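Side-chain contacts in Rep protein (Adeno-associated virus - 5, PDB 1M55), which probably nicks viral origin DNA through its metal-dependent endonuclease domain, the catalytic domain used in rolling-circle-type replication of the adeno-associated virus genome: residues Val79-Gly84 with Phe88-Leu93; Val55-Arg60 with Trp164-Leu169. All coordinates share one frame; numbering follows the deposited sequence.

Contact 1: Val79-Gly84 with Phe88-Leu93; sequences VQFEKG and FHLHTL. With ZN (zinc ion), chain C.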
ATOM      1  N   VAL A  79       4.145  -3.594  -0.691  1.00  6.21           N
ATOM      2  CA  VAL A  79       3.131  -2.657  -0.232  1.00  6.32           C
ATOM      3  C   VAL A  79       3.211  -2.536   1.281  1.00  6.41           C
ATOM      4  O   VAL A  79       3.207  -3.545   1.993  1.00  6.41           O
ATOM      5  CB  VAL A  79       1.718  -3.155  -0.629  1.00  6.52           C
ATOM      6  CG1 VAL A  79       0.642  -2.197  -0.133  1.00  6.47           C
ATOM      7  CG2 VAL A  79       1.624  -3.316  -2.143  1.00  6.67           C
ATOM      8  N   GLN A  80       3.320  -1.308   1.771  1.00  6.34           N
ATOM      9  CA  GLN A  80       3.390  -1.084   3.206  1.00  6.75           C
ATOM     10  C   GLN A  80       2.260  -0.168   3.675  1.00  7.20           C
ATOM     11  O   GLN A  80       2.056   0.917   3.127  1.00  7.31           O
ATOM     12  CB  GLN A  80       4.755  -0.511   3.601  1.00  7.39           C
ATOM     13  CG  GLN A  80       4.920  -0.314   5.097  1.00  6.40           C
ATOM     14  CD  GLN A  80       6.370  -0.255   5.509  1.00  7.80           C
ATOM     15  OE1 GLN A  80       7.061  -1.266   5.504  1.00  8.23           O
ATOM     16  NE2 GLN A  80       6.840   0.930   5.866  1.00  7.61           N
ATOM     17  N   PHE A  81       1.500  -0.651   4.655  1.00  7.08           N
ATOM     18  CA  PHE A  81       0.382   0.086   5.240  1.00  7.02           C
ATOM     19  C   PHE A  81       0.901   0.839   6.469  1.00  7.53           C
ATOM     20  O   PHE A  81       1.504   0.239   7.370  1.00  7.54           O
ATOM     21  CB  PHE A  81      -0.733  -0.891   5.636  1.00  7.04           C
ATOM     22  CG  PHE A  81      -1.977  -0.225   6.158  1.00  7.38           C
ATOM     23  CD1 PHE A  81      -2.639  -0.740   7.268  1.00  8.51           C
ATOM     24  CD2 PHE A  81      -2.480   0.924   5.551  1.00  7.58           C
ATOM     25  CE1 PHE A  81      -3.783  -0.115   7.770  1.00  8.29           C
ATOM     26  CE2 PHE A  81      -3.624   1.552   6.048  1.00  8.07           C
ATOM     27  CZ  PHE A  81      -4.273   1.029   7.159  1.00  7.96           C
ATOM     28  N   GLU A  82       0.650   2.143   6.507  1.00  7.13           N
ATOM     29  CA  GLU A  82       1.116   2.986   7.603  1.00  7.61           C
ATOM     30  C   GLU A  82       0.040   3.898   8.175  1.00  8.25           C
ATOM     31  O   GLU A  82      -0.937   4.239   7.504  1.00  8.27           O
ATOM     32  CB  GLU A  82       2.278   3.870   7.131  1.00  7.79           C
ATOM     33  CG  GLU A  82       3.525   3.118   6.697  1.00  9.07           C
ATOM     34  CD  GLU A  82       4.586   4.026   6.104  1.00 10.90           C
ATOM     35  OE1 GLU A  82       4.416   5.264   6.128  1.00 10.28           O
ATOM     36  OE2 GLU A  82       5.598   3.502   5.607  1.00 10.71           O
ATOM     37  N   LYS A  83       0.249   4.292   9.426  1.00  9.29           N
ATOM     38  CA  LYS A  83      -0.636   5.211  10.124  1.00  9.40           C
ATOM     39  C   LYS A  83       0.156   6.520  10.137  1.00 10.33           C
ATOM     40  O   LYS A  83       1.084   6.686  10.935  1.00 10.59           O
ATOM     41  CB  LYS A  83      -0.888   4.719  11.550  1.00  9.61           C
ATOM     42  CG  LYS A  83      -1.815   5.593  12.371  1.00 12.13           C
ATOM     43  CD  LYS A  83      -2.040   4.983  13.753  1.00 15.89           C
ATOM     44  CE  LYS A  83      -3.181   5.673  14.497  1.00 21.90           C
ATOM     45  NZ  LYS A  83      -2.913   7.119  14.735  1.00 23.28           N
ATOM     46  N   GLY A  84      -0.134   7.391   9.178  1.00 10.61           N
ATOM     47  CA  GLY A  84       0.561   8.661   9.093  1.00 11.92           C
ATOM     48  C   GLY A  84       0.021   9.683  10.071  1.00 13.95           C
ATOM     49  O   GLY A  84      -0.888   9.392  10.855  1.00 14.12           O
ATOM     50  N   PHE A  88      -4.212   7.150   7.180  1.00  9.29           N
ATOM     51  CA  PHE A  88      -3.725   5.783   7.111  1.00  8.30           C
ATOM     52  C   PHE A  88      -3.483   5.723   5.603  1.00  7.50           C
ATOM     53  O   PHE A  88      -4.296   6.233   4.818  1.00  7.39           O
ATOM     54  CB  PHE A  88      -4.819   4.791   7.495  1.00  8.23           C
ATOM     55  CG  PHE A  88      -5.009   4.647   8.971  1.00  8.46           C
ATOM     56  CD1 PHE A  88      -5.854   5.506   9.666  1.00  8.87           C
ATOM     57  CD2 PHE A  88      -4.335   3.649   9.672  1.00  8.40           C
ATOM     58  CE1 PHE A  88      -6.027   5.372  11.041  1.00  9.34           C
ATOM     59  CE2 PHE A  88      -4.500   3.504  11.048  1.00  8.99           C
ATOM     60  CZ  PHE A  88      -5.350   4.368  11.735  1.00  9.19           C
ATOM     61  N   HIS A  89      -2.370   5.145   5.179  1.00  6.86           N
ATOM     62  CA  HIS A  89      -2.088   5.110   3.754  1.00  6.69           C
ATOM     63  C   HIS A  89      -1.207   3.944   3.370  1.00  6.52           C
ATOM     64  O   HIS A  89      -0.537   3.347   4.217  1.00  7.53           O
ATOM     65  CB  HIS A  89      -1.431   6.428   3.314  1.00  6.88           C
ATOM     66  CG  HIS A  89      -0.151   6.728   4.028  1.00  7.40           C
ATOM     67  ND1 HIS A  89      -0.082   7.267   5.295  1.00  7.84           N
ATOM     68  CD2 HIS A  89       1.133   6.496   3.655  1.00  7.70           C
ATOM     69  CE1 HIS A  89       1.208   7.332   5.647  1.00  7.83           C
ATOM     70  NE2 HIS A  89       1.980   6.876   4.681  1.00  7.60           N
ATOM     71  N   LEU A  90      -1.223   3.628   2.083  1.00  6.09           N
ATOM     72  CA  LEU A  90      -0.434   2.535   1.540  1.00  6.71           C
ATOM     73  C   LEU A  90       0.638   3.035   0.588  1.00  7.43           C
ATOM     74  O   LEU A  90       0.350   3.843  -0.301  1.00  8.02           O
ATOM     75  CB  LEU A  90      -1.335   1.583   0.741  1.00  7.06           C
ATOM     76  CG  LEU A  90      -2.386   0.745   1.469  1.00  7.76           C
ATOM     77  CD1 LEU A  90      -3.489   0.355   0.498  1.00  8.19           C
ATOM     78  CD2 LEU A  90      -1.732  -0.478   2.090  1.00  7.28           C
ATOM     79  N   HIS A  91       1.878   2.611   0.818  1.00  7.69           N
ATOM     80  CA  HIS A  91       2.969   2.920  -0.099  1.00  7.51           C
ATOM     81  C   HIS A  91       2.904   1.694  -0.995  1.00  7.51           C
ATOM     82  O   HIS A  91       3.201   0.577  -0.555  1.00  7.68           O
ATOM     83  CB  HIS A  91       4.322   2.963   0.610  1.00  7.54           C
ATOM     84  CG  HIS A  91       4.541   4.210   1.403  1.00  7.79           C
ATOM     85  ND1 HIS A  91       5.219   5.312   0.933  1.00  7.89           N
ATOM     86  CD2 HIS A  91       4.136   4.529   2.657  1.00  7.89           C
ATOM     87  CE1 HIS A  91       5.208   6.246   1.892  1.00  7.84           C
ATOM     88  NE2 HIS A  91       4.563   5.816   2.955  1.00  7.94           N
ATOM     89  N   THR A  92       2.437   1.891  -2.220  1.00  7.45           N
ATOM     90  CA  THR A  92       2.278   0.795  -3.160  1.00  7.63           C
ATOM     91  C   THR A  92       3.372   0.796  -4.224  1.00  8.06           C
ATOM     92  O   THR A  92       3.330   1.593  -5.166  1.00  8.23           O
ATOM     93  CB  THR A  92       0.882   0.876  -3.820  1.00  8.45           C
ATOM     94  OG1 THR A  92      -0.094   1.189  -2.813  1.00 10.14           O
ATOM     95  CG2 THR A  92       0.512  -0.444  -4.474  1.00  9.99           C
ATOM     96  N   LEU A  93       4.376  -0.058  -4.035  1.00  8.43           N
ATOM     97  CA  LEU A  93       5.470  -0.173  -4.992  1.00  9.31           C
ATOM     98  C   LEU A  93       5.178  -1.347  -5.913  1.00  9.19           C
ATOM     99  O   LEU A  93       5.046  -2.487  -5.455  1.00  9.30           O
ATOM    100  CB  LEU A  93       6.804  -0.420  -4.284  1.00 10.39           C
ATOM    101  CG  LEU A  93       7.407   0.676  -3.408  1.00 13.21           C
ATOM    102  CD1 LEU A  93       8.701   0.157  -2.791  1.00 14.34           C
ATOM    103  CD2 LEU A  93       7.670   1.914  -4.238  1.00 15.11           C
TER
HETATM  104 ZN    ZN C 202       4.023   6.689   4.674  1.00  9.85          ZN

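Contact 2: Val55-Arg60 with Trp164-Leu169; sequences VADRIR and WAWTNL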
ATOM      1  N   VAL A  55      -9.776  -2.542   5.279  1.00  6.89           N
ATOM      2  CA  VAL A  55     -10.002  -1.762   4.062  1.00  7.20           C
ATOM      3  C   VAL A  55      -8.723  -1.761   3.224  1.00  6.50           C
ATOM      4  O   VAL A  55      -8.765  -1.964   2.007  1.00  7.01           O
ATOM      5  CB  VAL A  55     -10.364  -0.287   4.375  1.00  7.68           C
ATOM      6  CG1 VAL A  55     -10.617   0.476   3.081  1.00  7.78           C
ATOM      7  CG2 VAL A  55     -11.583  -0.218   5.255  1.00  7.82           C
ATOM      8  N   ALA A  56      -7.590  -1.558   3.892  1.00  5.95           N
ATOM      9  CA  ALA A  56      -6.289  -1.506   3.232  1.00  6.53           C
ATOM     10  C   ALA A  56      -5.961  -2.763   2.429  1.00  6.66           C
ATOM     11  O   ALA A  56      -5.516  -2.669   1.280  1.00  7.30           O
ATOM     12  CB  ALA A  56      -5.196  -1.239   4.251  1.00  6.56           C
ATOM     13  N   ASP A  57      -6.190  -3.936   3.013  1.00  5.96           N
ATOM     14  CA  ASP A  57      -5.890  -5.175   2.300  1.00  6.37           C
ATOM     15  C   ASP A  57      -6.759  -5.336   1.063  1.00  6.61           C
ATOM     16  O   ASP A  57      -6.283  -5.810   0.027  1.00  6.64           O
ATOM     17  CB  ASP A  57      -6.045  -6.404   3.197  1.00  7.90           C
ATOM     18  CG  ASP A  57      -5.545  -7.680   2.525  1.00 11.07           C
ATOM     19  OD1 ASP A  57      -4.353  -7.736   2.148  1.00 10.93           O
ATOM     20  OD2 ASP A  57      -6.349  -8.617   2.352  1.00 12.52           O
ATOM     21  N   ARG A  58      -8.032  -4.957   1.166  1.00  5.93           N
ATOM     22  CA  ARG A  58      -8.923  -5.077   0.021  1.00  5.84           C
ATOM     23  C   ARG A  58      -8.462  -4.124  -1.076  1.00  6.01           C
ATOM     24  O   ARG A  58      -8.435  -4.491  -2.255  1.00  7.19           O
ATOM     25  CB  ARG A  58     -10.373  -4.797   0.413  1.00  6.30           C
ATOM     26  CG  ARG A  58     -11.388  -5.080  -0.699  1.00  7.65           C
ATOM     27  CD  ARG A  58     -11.295  -6.521  -1.220  1.00  8.77           C
ATOM     28  NE  ARG A  58     -11.396  -7.509  -0.148  1.00  7.98           N
ATOM     29  CZ  ARG A  58     -12.535  -7.912   0.404  1.00  9.07           C
ATOM     30  NH1 ARG A  58     -13.699  -7.425  -0.018  1.00  8.80           N
ATOM     31  NH2 ARG A  58     -12.509  -8.768   1.417  1.00  8.68           N
ATOM     32  N   ILE A  59      -8.074  -2.910  -0.691  1.00  6.06           N
ATOM     33  CA  ILE A  59      -7.585  -1.929  -1.657  1.00  5.85           C
ATOM     34  C   ILE A  59      -6.342  -2.497  -2.345  1.00  6.11           C
ATOM     35  O   ILE A  59      -6.232  -2.465  -3.573  1.00  6.84           O
ATOM     36  CB  ILE A  59      -7.211  -0.589  -0.970  1.00  5.94           C
ATOM     37  CG1 ILE A  59      -8.473   0.143  -0.517  1.00  6.94           C
ATOM     38  CG2 ILE A  59      -6.396   0.299  -1.918  1.00  6.25           C
ATOM     39  CD1 ILE A  59      -8.180   1.427   0.249  1.00  9.09           C
ATOM     40  N   ARG A  60      -5.416  -3.021  -1.546  1.00  6.04           N
ATOM     41  CA  ARG A  60      -4.183  -3.592  -2.072  1.00  7.15           C
ATOM     42  C   ARG A  60      -4.447  -4.674  -3.115  1.00  7.23           C
ATOM     43  O   ARG A  60      -3.895  -4.629  -4.219  1.00  7.77           O
ATOM     44  CB  ARG A  60      -3.337  -4.177  -0.940  1.00  8.88           C
ATOM     45  CG  ARG A  60      -2.105  -4.892  -1.439  1.00 13.09           C
ATOM     46  CD  ARG A  60      -1.464  -5.711  -0.355  1.00 13.58           C
ATOM     47  NE  ARG A  60      -2.270  -6.856   0.074  1.00 12.25           N
ATOM     48  CZ  ARG A  60      -2.122  -8.093  -0.394  1.00 11.09           C
ATOM     49  NH1 ARG A  60      -1.214  -8.356  -1.329  1.00 11.19           N
ATOM     50  NH2 ARG A  60      -2.808  -9.088   0.149  1.00 12.04           N
ATOM     51  N   TRP A 164       1.258  -2.739   8.672  1.00  8.45           N
ATOM     52  CA  TRP A 164       1.324  -4.049   8.023  1.00  7.83           C
ATOM     53  C   TRP A 164       2.081  -3.894   6.708  1.00  7.35           C
ATOM     54  O   TRP A 164       2.320  -2.777   6.256  1.00  7.57           O
ATOM     55  CB  TRP A 164      -0.098  -4.545   7.725  1.00  8.00           C
ATOM     56  CG  TRP A 164      -0.265  -6.039   7.682  1.00  8.34           C
ATOM     57  CD1 TRP A 164      -0.192  -6.842   6.584  1.00  8.71           C
ATOM     58  CD2 TRP A 164      -0.606  -6.890   8.781  1.00  9.16           C
ATOM     59  NE1 TRP A 164      -0.478  -8.143   6.928  1.00  9.25           N
ATOM     60  CE2 TRP A 164      -0.735  -8.201   8.271  1.00  9.32           C
ATOM     61  CE3 TRP A 164      -0.823  -6.673  10.148  1.00  9.70           C
ATOM     62  CZ2 TRP A 164      -1.072  -9.291   9.080  1.00  9.74           C
ATOM     63  CZ3 TRP A 164      -1.157  -7.760  10.954  1.00 10.09           C
ATOM     64  CH2 TRP A 164      -1.279  -9.052  10.414  1.00 10.04           C
ATOM     65  N   ALA A 165       2.457  -5.011   6.096  1.00  7.40           N
ATOM     66  CA  ALA A 165       3.150  -4.972   4.815  1.00  7.37           C
ATOM     67  C   ALA A 165       2.974  -6.307   4.108  1.00  7.39           C
ATOM     68  O   ALA A 165       2.759  -7.334   4.757  1.00  7.41           O
ATOM     69  CB  ALA A 165       4.636  -4.645   4.999  1.00  7.54           C
ATOM     70  N   TRP A 166       3.043  -6.273   2.782  1.00  7.95           N
ATOM     71  CA  TRP A 166       2.886  -7.462   1.947  1.00  7.93           C
ATOM     72  C   TRP A 166       3.881  -7.366   0.798  1.00  8.37           C
ATOM     73  O   TRP A 166       4.203  -6.270   0.334  1.00  8.32           O
ATOM     74  CB  TRP A 166       1.487  -7.509   1.315  1.00  7.85           C
ATOM     75  CG  TRP A 166       0.311  -7.416   2.243  1.00  7.81           C
ATOM     76  CD1 TRP A 166      -0.465  -8.453   2.687  1.00  7.80           C
ATOM     77  CD2 TRP A 166      -0.311  -6.216   2.727  1.00  7.52           C
ATOM     78  NE1 TRP A 166      -1.539  -7.970   3.399  1.00  8.05           N
ATOM     79  CE2 TRP A 166      -1.470  -6.602   3.440  1.00  8.04           C
ATOM     80  CE3 TRP A 166      -0.005  -4.851   2.618  1.00  7.56           C
ATOM     81  CZ2 TRP A 166      -2.327  -5.672   4.040  1.00  7.66           C
ATOM     82  CZ3 TRP A 166      -0.858  -3.926   3.213  1.00  7.71           C
ATOM     83  CH2 TRP A 166      -2.006  -4.342   3.915  1.00  7.74           C
ATOM     84  N   THR A 167       4.325  -8.511   0.295  1.00  9.13           N
ATOM     85  CA  THR A 167       5.254  -8.522  -0.827  1.00  8.93           C
ATOM     86  C   THR A 167       5.371  -9.912  -1.426  1.00  9.94           C
ATOM     87  O   THR A 167       5.100 -10.914  -0.752  1.00 10.08           O
ATOM     88  CB  THR A 167       6.674  -8.071  -0.403  1.00  8.85           C
ATOM     89  OG1 THR A 167       7.512  -7.966  -1.559  1.00  8.54           O
ATOM     90  CG2 THR A 167       7.293  -9.064   0.569  1.00  8.67           C
ATOM     91  N   ASN A 168       5.698  -9.957  -2.713  1.00  9.95           N
ATOM     92  CA  ASN A 168       5.924 -11.227  -3.388  1.00 10.19           C
ATOM     93  C   ASN A 168       7.399 -11.283  -3.805  1.00 11.10           C
ATOM     94  O   ASN A 168       7.789 -12.084  -4.654  1.00 11.36           O
ATOM     95  CB  ASN A 168       4.963 -11.460  -4.568  1.00  8.29           C
ATOM     96  CG  ASN A 168       5.058 -10.396  -5.639  1.00 11.20           C
ATOM     97  OD1 ASN A 168       5.787  -9.414  -5.504  1.00 10.13           O
ATOM     98  ND2 ASN A 168       4.296 -10.576  -6.709  1.00  9.46           N
ATOM     99  N   LEU A 169       8.208 -10.410  -3.200  1.00 10.47           N
ATOM    100  CA  LEU A 169       9.648 -10.380  -3.446  1.00 11.53           C
ATOM    101  C   LEU A 169      10.260 -11.274  -2.367  1.00 12.33           C
ATOM    102  O   LEU A 169      10.189 -10.960  -1.177  1.00 11.81           O
ATOM    103  CB  LEU A 169      10.199  -8.953  -3.317  1.00 11.39           C
ATOM    104  CG  LEU A 169       9.746  -7.950  -4.384  1.00 12.35           C
ATOM    105  CD1 LEU A 169      10.077  -6.533  -3.950  1.00 13.10           C
ATOM    106  CD2 LEU A 169      10.403  -8.280  -5.719  1.00 13.01           C
TER

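Contact 1: Val79-Gly84 with Phe88-Leu93
Three first torsions bring Glu82, His89 and His91 together on one zinc ion. In His89, CG stands between the backbone N and the carbonyl carbon (chi1 59°), whereas in Glu82 and His91 it lies anti to the carbonyl carbon (chi1 -63° and -77°). The zinc is bound by Glu82 OE1 at 2.1 Å, His89 NE2 at 2.0 Å and His91 NE2 at 2.0 Å, and the two histidines, with Leu90 between them on strand 88-95, form the HUH motif (His-hydrophobic-His) of Rep-type endonucleases, whose metal site typically positions the scissile phosphate. Gln80 NE2 donates to the anti lone pair of Glu82 OE2 over 2.9 Å, an oxygen that also meets Lys157, while ND1 of His91 bonds to Glu6 and ND1 of His89 to the carbonyl of Tyr87. Glu82 CB lies over one face of the His89 ring, and Gly84 CA at its edge. The frame is an antiparallel hairpin with two hydrogen-bonded pairs, Gln80 with His91 and Glu82 with His89; the bond from Glu82 N to His89 O is 2.8 Å long. On the face away from the metal, the Phe81 and Phe88 rings are near parallel but displaced, barely overlapping, with centroids 5.9 Å apart, and Leu90 CD2 fits between Val79 CG1 and Phe81 CB. Lys83 CG covers a face of the Phe88 ring, 4.1 Å from its centroid. Helix 50-71 packs on this apolar face through Gln52, Ala56 and Ile59, helix 149-154 reaches His91 and Leu93 through Leu154, and strand 162-167 pairs with the outer edge of strand 77-83.

Contact 2: Val55-Arg60 with Trp164-Leu169
Arg60 lays its guanidinium flat on the indole of Trp166, a cation-pi stack that joins helix 50-71 to strand 162-167 of the central antiparallel sheet in this Rep catalytic domain. The planes are only 14° apart and the centres 3.6 Å apart, so the two flat groups face each other rather than meeting at an edge. Arg60 CZ sits over the face of the five-membered ring. The aliphatic part of the chain takes part too: CD approaches Trp166 CD2 to 3.3 Å, making a CH-pi contact with the same pyrrole face. A turn at chi3 (68°), after a nearly extended start, swings NE and CZ round to lie along the indole. Trp166 is met from both faces, since Trp164 CD1 lies over the opposite one. The guanidinium is also held by Asp57, one helical turn earlier: NE and NH2 both reach the single oxygen OD1, nearly in the guanidinium plane, the NH2 bond being a 2.9 Å salt bridge. This side-on grip restricts rotation of the charged group and probably tempers its positive charge against the ring. Asp57 OD2 has a second basic partner in Arg61, so the carboxylate is shared between two arginines. Phe77 flanks Arg60 from strand 77-83, Leu53 of the same helix touches Trp166, and Ala56 CB makes a distant apolar contact with the six-membered ring. Asp57 OD1 comes within 3.1 Å of Trp166 NE1, but the angle is too poor for a hydrogen bond, and the carboxylate plane is turned 25° from the indole.

In the fold
After strand 3-10 and helix 24-32 the chain forms helix 50-71, which carries segment 55-60, and then enters the hairpin of strands 77-83 and 88-95. Contact 1 closes a short loop of three residues there. The chain runs on through helices 101-118 and 149-154 before strand 162-167 completes contact 2, spanning 103 residues. Contact 1 thus lies within the larger loop. The two meet in space: Phe81 N lies 2.8 Å from Trp164 O and Val79 O 2.8 Å from Trp166 N, probable backbone hydrogen bonds pairing strands 77-83 and 162-167, while Phe81 CE2 is 3.7 Å from Ala56 CB. Together they tie helix 50-71 to a sheet in which strand 77-83 lies between strands 88-95 and 162-167.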